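Local structure of CooT (Carboxydothermus hydrogenoformans, 6FAN) at residues 3-14 with 54-62. The protein is a putative nickel chaperone, probably binding nickel for the maturation of carbon monoxide dehydrogenase. Residues are numbered along the deposited sequence; the frame is centred on the assembly and turned at random.
Sequences EASAFIVNGDKE and DHRILLERE
Five backbone hydrogen bonds join S5, F7 and V9 to H55, I57 and L59. S5 bonds to H55 and I57, flanking its bridge partner R56; F7 bonds to I57 and L59, flanking L58; V9 N-H goes to L59 O. The bond from I57 N to S5 O measures 2.8 Å; that from S5 N to H55 O, 2.9 Å, is more bent, its donor standing above the carbonyl plane. On their other side H55 and R56 both face E51 of strand 45-51, a G1 beta bulge.

On one face of the sheet the short CB of A6 lets I57 and L59 come up against it, I57 CB at 4.1 Å from A6 CB. The longer, branched I8 and L59 fill the buried layer, I8 CD1 reaching L59 CB at 3.9 Å, and pack with A6 against L31, L33 and I43; L52 of the second subunit packs on A4 and I57.

The face of S5, F7, R56 and L58 mixes apolar and polar groups, L58 CD2 meeting F7 CB. R56 bends at chi3 (57°), which turns its guanidinium back over the F7 ring toward E14. NH2 donates to E14 OE2 at 2.7 Å and NH1 to OE1 at 3.1 Å, an end-on, two-pronged salt bridge with both oxygens met on their syn sides. R56 NH1 stands over the ring's rim, 4.0 Å from F7 CE2; with CZ 5.2 Å from the ring centroid, any cation-pi attraction is at most weak. L58 CD2 lies above one guanidinium face, toward its rim. NE pairs with E51, so arginine spans two acids; a leucine in its place would probably leave both carboxylates without their cationic mate and the E14 side chain freer to turn.

This parallel pairing of strands 4-10 and 56-61 joins the two ends of the chain within the mixed, otherwise antiparallel sheet of CooT.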
ATOM      1  N   GLU E   3     -11.189   4.119   0.672  1.00 67.68           N
ATOM      2  CA  GLU E   3     -10.473   4.255  -0.557  1.00 66.64           C
ATOM      3  C   GLU E   3      -9.591   5.496  -0.551  1.00 65.97           C
ATOM      4  O   GLU E   3      -9.908   6.564  -0.023  1.00 57.51           O
ATOM      5  CB  GLU E   3     -11.465   4.308  -1.729  1.00 76.33           C
ATOM      6  CG  GLU E   3     -12.852   3.611  -1.662  1.00 85.67           C
ATOM      7  CD  GLU E   3     -13.835   4.366  -0.795  1.00 83.70           C
ATOM      8  OE1 GLU E   3     -14.491   3.762   0.079  1.00 92.67           O
ATOM      9  OE2 GLU E   3     -14.045   5.566  -1.068  1.00 87.48           O
ATOM     10  N   ALA E   4      -8.412   5.370  -1.149  1.00 56.92           N
ATOM     11  CA  ALA E   4      -7.352   6.413  -1.104  1.00 39.86           C
ATOM     12  C   ALA E   4      -7.074   6.693  -2.605  1.00 41.55           C
ATOM     13  O   ALA E   4      -7.333   5.811  -3.466  1.00 44.59           O
ATOM     14  CB  ALA E   4      -6.151   5.765  -0.510  1.00 37.29           C
ATOM     15  N   SER E   5      -6.612   7.912  -2.890  1.00 34.49           N
ATOM     16  CA  SER E   5      -6.193   8.239  -4.220  1.00 34.72           C
ATOM     17  C   SER E   5      -4.738   7.869  -4.472  1.00 32.15           C
ATOM     18  O   SER E   5      -3.849   8.107  -3.614  1.00 32.43           O
ATOM     19  CB  SER E   5      -6.402   9.742  -4.438  1.00 31.28           C
ATOM     20  OG  SER E   5      -7.790   9.998  -4.465  1.00 37.62           O
ATOM     21  N   ALA E   6      -4.465   7.306  -5.679  1.00 29.23           N
ATOM     22  CA  ALA E   6      -3.070   7.047  -6.080  1.00 28.61           C
ATOM     23  C   ALA E   6      -2.505   8.203  -6.918  1.00 28.98           C
ATOM     24  O   ALA E   6      -3.167   8.675  -7.844  1.00 31.97           O
ATOM     25  CB  ALA E   6      -3.019   5.749  -6.861  1.00 28.26           C
ATOM     26  N   PHE E   7      -1.293   8.608  -6.617  1.00 33.13           N
ATOM     27  CA  PHE E   7      -0.598   9.694  -7.325  1.00 34.34           C
ATOM     28  C   PHE E   7       0.729   9.198  -7.880  1.00 38.51           C
ATOM     29  O   PHE E   7       1.377   8.352  -7.243  1.00 40.56           O
ATOM     30  CB  PHE E   7      -0.311  10.858  -6.380  1.00 33.25           C
ATOM     31  CG  PHE E   7      -1.539  11.514  -5.829  1.00 36.54           C
ATOM     32  CD1 PHE E   7      -2.097  12.659  -6.472  1.00 40.44           C
ATOM     33  CD2 PHE E   7      -2.208  11.004  -4.673  1.00 35.41           C
ATOM     34  CE1 PHE E   7      -3.254  13.283  -5.957  1.00 31.68           C
ATOM     35  CE2 PHE E   7      -3.370  11.649  -4.193  1.00 34.62           C
ATOM     36  CZ  PHE E   7      -3.870  12.781  -4.830  1.00 32.95           C
ATOM     37  N   ILE E   8       1.124   9.724  -9.036  1.00 35.38           N
ATOM     38  CA  ILE E   8       2.488   9.491  -9.559  1.00 35.81           C
ATOM     39  C   ILE E   8       3.338  10.674  -9.127  1.00 43.78           C
ATOM     40  O   ILE E   8       2.959  11.832  -9.363  1.00 49.04           O
ATOM     41  CB  ILE E   8       2.547   9.349 -11.099  1.00 37.25           C
ATOM     42  CG1 ILE E   8       1.596   8.306 -11.633  1.00 37.33           C
ATOM     43  CG2 ILE E   8       3.976   9.137 -11.536  1.00 36.94           C
ATOM     44  CD1 ILE E   8       1.712   6.902 -11.031  1.00 44.30           C
ATOM     45  N   VAL E   9       4.464  10.391  -8.486  1.00 45.14           N
ATOM     46  CA  VAL E   9       5.336  11.438  -7.978  1.00 57.61           C
ATOM     47  C   VAL E   9       6.635  11.497  -8.818  1.00 59.10           C
ATOM     48  O   VAL E   9       7.412  10.519  -8.858  1.00 69.45           O
ATOM     49  CB  VAL E   9       5.613  11.308  -6.443  1.00 51.42           C
ATOM     50  CG1 VAL E   9       6.809  12.167  -6.009  1.00 55.81           C
ATOM     51  CG2 VAL E   9       4.379  11.586  -5.596  1.00 50.90           C
ATOM     52  N   ASN E  10       6.805  12.600  -9.525  1.00 55.88           N
ATOM     53  CA  ASN E  10       8.083  12.859 -10.212  0.50 58.19           C
ATOM     54  C   ASN E  10       8.748  14.088  -9.558  1.00 56.66           C
ATOM     55  O   ASN E  10       8.353  15.232  -9.864  1.00 67.46           O
ATOM     56  CB  ASN E  10       7.848  13.103 -11.726  0.50 54.20           C
ATOM     57  CG  ASN E  10       6.881  12.116 -12.402  0.50 52.47           C
ATOM     58  OD1 ASN E  10       7.311  11.056 -12.840  0.50 56.39           O
ATOM     59  ND2 ASN E  10       5.601  12.501 -12.577  0.50 48.64           N
ATOM     60  N   GLY E  11       9.710  13.858  -8.690  1.00 58.54           N
ATOM     61  CA  GLY E  11      10.353  14.921  -7.928  1.00 55.57           C
ATOM     62  C   GLY E  11       9.384  15.610  -6.995  1.00 57.82           C
ATOM     63  O   GLY E  11       8.926  14.982  -6.068  1.00 58.80           O
ATOM     64  N   ASP E  12       9.050  16.877  -7.272  1.00 52.10           N
ATOM     65  CA  ASP E  12       8.040  17.629  -6.510  1.00 55.53           C
ATOM     66  C   ASP E  12       6.646  17.645  -7.152  1.00 54.41           C
ATOM     67  O   ASP E  12       5.694  18.134  -6.548  1.00 60.50           O
ATOM     68  CB  ASP E  12       8.517  19.069  -6.271  1.00 57.19           C
ATOM     69  CG  ASP E  12       9.777  19.146  -5.408  1.00 64.24           C
ATOM     70  OD1 ASP E  12       9.867  18.519  -4.323  1.00 66.60           O
ATOM     71  OD2 ASP E  12      10.679  19.883  -5.828  1.00 59.39           O
ATOM     72  N   LYS E  13       6.520  17.109  -8.363  1.00 53.82           N
ATOM     73  CA  LYS E  13       5.239  17.037  -9.045  1.00 60.50           C
ATOM     74  C   LYS E  13       4.454  15.768  -8.673  1.00 56.72           C
ATOM     75  O   LYS E  13       5.029  14.694  -8.494  1.00 57.45           O
ATOM     76  CB  LYS E  13       5.434  17.158 -10.561  1.00 63.73           C
ATOM     77  CG  LYS E  13       5.266  18.581 -11.053  1.00 76.70           C
ATOM     78  N   GLU E  14       3.141  15.921  -8.490  1.00 63.10           N
ATOM     79  CA  GLU E  14       2.187  14.857  -8.222  1.00 49.78           C
ATOM     80  C   GLU E  14       1.102  14.907  -9.275  1.00 49.13           C
ATOM     81  O   GLU E  14       0.452  15.954  -9.459  1.00 54.06           O
ATOM     82  CB  GLU E  14       1.488  15.059  -6.869  1.00 42.12           C
ATOM     83  CG  GLU E  14       2.400  14.841  -5.687  1.00 44.21           C
ATOM     84  CD  GLU E  14       1.748  14.940  -4.377  1.00 51.02           C
ATOM     85  OE1 GLU E  14       0.509  15.126  -4.333  1.00 51.03           O
ATOM     86  OE2 GLU E  14       2.486  14.770  -3.391  1.00 52.39           O
ATOM     87  N   ASP E  54      -4.227  10.353   5.430  1.00 28.67           N
ATOM     88  CA  ASP E  54      -4.401  11.379   4.411  1.00 37.84           C
ATOM     89  C   ASP E  54      -4.887  10.889   3.028  1.00 36.96           C
ATOM     90  O   ASP E  54      -4.879  11.657   2.078  1.00 36.75           O
ATOM     91  CB  ASP E  54      -3.118  12.188   4.270  1.00 36.50           C
ATOM     92  CG  ASP E  54      -2.700  12.885   5.568  1.00 44.42           C
ATOM     93  OD1 ASP E  54      -3.567  13.115   6.440  1.00 43.65           O
ATOM     94  OD2 ASP E  54      -1.499  13.212   5.697  1.00 41.16           O
ATOM     95  N   HIS E  55      -5.316   9.648   2.934  1.00 35.39           N
ATOM     96  CA  HIS E  55      -5.927   9.049   1.700  1.00 45.64           C
ATOM     97  C   HIS E  55      -5.011   9.060   0.504  1.00 37.75           C
ATOM     98  O   HIS E  55      -5.469   9.343  -0.580  1.00 35.48           O
ATOM     99  CB  HIS E  55      -7.297   9.721   1.368  1.00 45.46           C
ATOM    100  CG  HIS E  55      -8.261   9.733   2.515  1.00 59.34           C
ATOM    101  ND1 HIS E  55      -8.763   8.582   3.086  1.00 66.61           N
ATOM    102  CD2 HIS E  55      -8.722  10.759   3.266  1.00 56.43           C
ATOM    103  CE1 HIS E  55      -9.563   8.904   4.088  1.00 62.58           C
ATOM    104  NE2 HIS E  55      -9.554  10.221   4.219  1.00 69.41           N
ATOM    105  N   ARG E  56      -3.722   8.777   0.702  1.00 33.53           N
ATOM    106  CA  ARG E  56      -2.717   8.904  -0.389  1.00 33.47           C
ATOM    107  C   ARG E  56      -1.890   7.623  -0.606  1.00 35.12           C
ATOM    108  O   ARG E  56      -1.359   7.049   0.346  1.00 28.25           O
ATOM    109  CB  ARG E  56      -1.793  10.089  -0.166  1.00 33.43           C
ATOM    110  CG  ARG E  56      -2.498  11.419  -0.241  1.00 40.57           C
ATOM    111  CD  ARG E  56      -1.770  12.583   0.508  1.00 42.14           C
ATOM    112  NE  ARG E  56      -0.404  12.870   0.118  1.00 40.73           N
ATOM    113  CZ  ARG E  56      -0.043  13.479  -1.016  1.00 44.33           C
ATOM    114  NH1 ARG E  56      -0.945  13.874  -1.934  1.00 45.85           N
ATOM    115  NH2 ARG E  56       1.251  13.679  -1.253  1.00 41.85           N
ATOM    116  N   ILE E  57      -1.808   7.215  -1.879  1.00 31.71           N
ATOM    117  CA  ILE E  57      -0.896   6.152  -2.285  1.00 27.78           C
ATOM    118  C   ILE E  57       0.081   6.858  -3.250  1.00 28.57           C
ATOM    119  O   ILE E  57      -0.340   7.325  -4.290  1.00 29.86           O
ATOM    120  CB  ILE E  57      -1.620   5.007  -3.031  1.00 26.85           C
ATOM    121  CG1 ILE E  57      -2.659   4.319  -2.117  1.00 27.43           C
ATOM    122  CG2 ILE E  57      -0.580   3.993  -3.541  1.00 24.81           C
ATOM    123  CD1 ILE E  57      -3.751   3.519  -2.907  1.00 29.34           C
ATOM    124  N   LEU E  58       1.368   6.920  -2.908  1.00 30.79           N
ATOM    125  CA  LEU E  58       2.341   7.596  -3.754  1.00 32.24           C
ATOM    126  C   LEU E  58       3.207   6.592  -4.457  1.00 31.11           C
ATOM    127  O   LEU E  58       3.839   5.763  -3.819  1.00 29.94           O
ATOM    128  CB  LEU E  58       3.217   8.572  -2.955  1.00 28.65           C
ATOM    129  CG  LEU E  58       2.470   9.561  -2.044  1.00 35.94           C
ATOM    130  CD1 LEU E  58       3.552  10.573  -1.586  1.00 38.35           C
ATOM    131  CD2 LEU E  58       1.347  10.302  -2.769  1.00 33.79           C
ATOM    132  N   LEU E  59       3.188   6.698  -5.779  1.00 27.84           N
ATOM    133  CA  LEU E  59       3.854   5.776  -6.685  1.00 35.00           C
ATOM    134  C   LEU E  59       4.977   6.505  -7.427  1.00 39.48           C
ATOM    135  O   LEU E  59       4.877   7.711  -7.676  1.00 42.09           O
ATOM    136  CB  LEU E  59       2.829   5.229  -7.701  1.00 31.57           C
ATOM    137  CG  LEU E  59       1.581   4.533  -7.159  1.00 33.07           C
ATOM    138  CD1 LEU E  59       0.626   4.095  -8.251  1.00 29.69           C
ATOM    139  CD2 LEU E  59       1.953   3.400  -6.223  1.00 28.46           C
ATOM    140  N   GLU E  60       6.058   5.779  -7.740  1.00 41.45           N
ATOM    141  CA  GLU E  60       7.131   6.316  -8.595  1.00 45.44           C
ATOM    142  C   GLU E  60       7.334   5.376  -9.766  1.00 43.47           C
ATOM    143  O   GLU E  60       7.480   4.170  -9.560  1.00 40.68           O
ATOM    144  CB  GLU E  60       8.424   6.426  -7.775  1.00 46.25           C
ATOM    145  CG  GLU E  60       9.440   7.491  -8.194  1.00 64.88           C
ATOM    146  CD  GLU E  60      10.185   8.100  -6.983  1.00 74.39           C
ATOM    147  OE1 GLU E  60       9.425   8.521  -6.099  1.00 67.45           O
ATOM    148  OE2 GLU E  60      11.458   8.172  -6.939  1.00 70.66           O
ATOM    149  N   ARG E  61       7.298   5.902 -11.001  1.00 46.14           N
ATOM    150  CA  ARG E  61       7.527   5.090 -12.208  1.00 47.72           C
ATOM    151  C   ARG E  61       8.873   4.370 -12.227  1.00 46.22           C
ATOM    152  O   ARG E  61       9.828   4.873 -11.642  1.00 53.85           O
ATOM    153  CB  ARG E  61       7.346   5.891 -13.490  1.00 49.21           C
ATOM    154  CG  ARG E  61       5.931   6.420 -13.711  1.00 51.08           C
ATOM    155  CD  ARG E  61       5.883   7.037 -15.102  1.00 56.43           C
ATOM    156  NE  ARG E  61       4.581   7.604 -15.404  1.00 52.92           N
ATOM    157  CZ  ARG E  61       3.578   6.920 -15.935  1.00 58.32           C
ATOM    158  NH1 ARG E  61       3.715   5.622 -16.191  1.00 61.93           N
ATOM    159  NH2 ARG E  61       2.410   7.518 -16.162  1.00 54.10           N
ATOM    160  N   GLU E  62       8.904   3.196 -12.859  1.00 53.21           N
ATOM    161  CA  GLU E  62      10.194   2.512 -13.142  1.00 66.64           C
ATOM    162  C   GLU E  62      10.398   2.403 -14.630  1.00 66.38           C
ATOM    163  O   GLU E  62      10.494   3.423 -15.322  1.00 61.66           O
ATOM    164  CB  GLU E  62      10.271   1.155 -12.508  1.00 72.91           C
ATOM    165  CG  GLU E  62      10.394   1.172 -10.999  1.00 70.32           C
ATOM    166  CD  GLU E  62       9.974  -0.164 -10.407  1.00 83.38           C
ATOM    167  OE1 GLU E  62       9.337  -0.990 -11.124  1.00 87.36           O
ATOM    168  OE2 GLU E  62      10.284  -0.414  -9.212  1.00 79.10           O
TER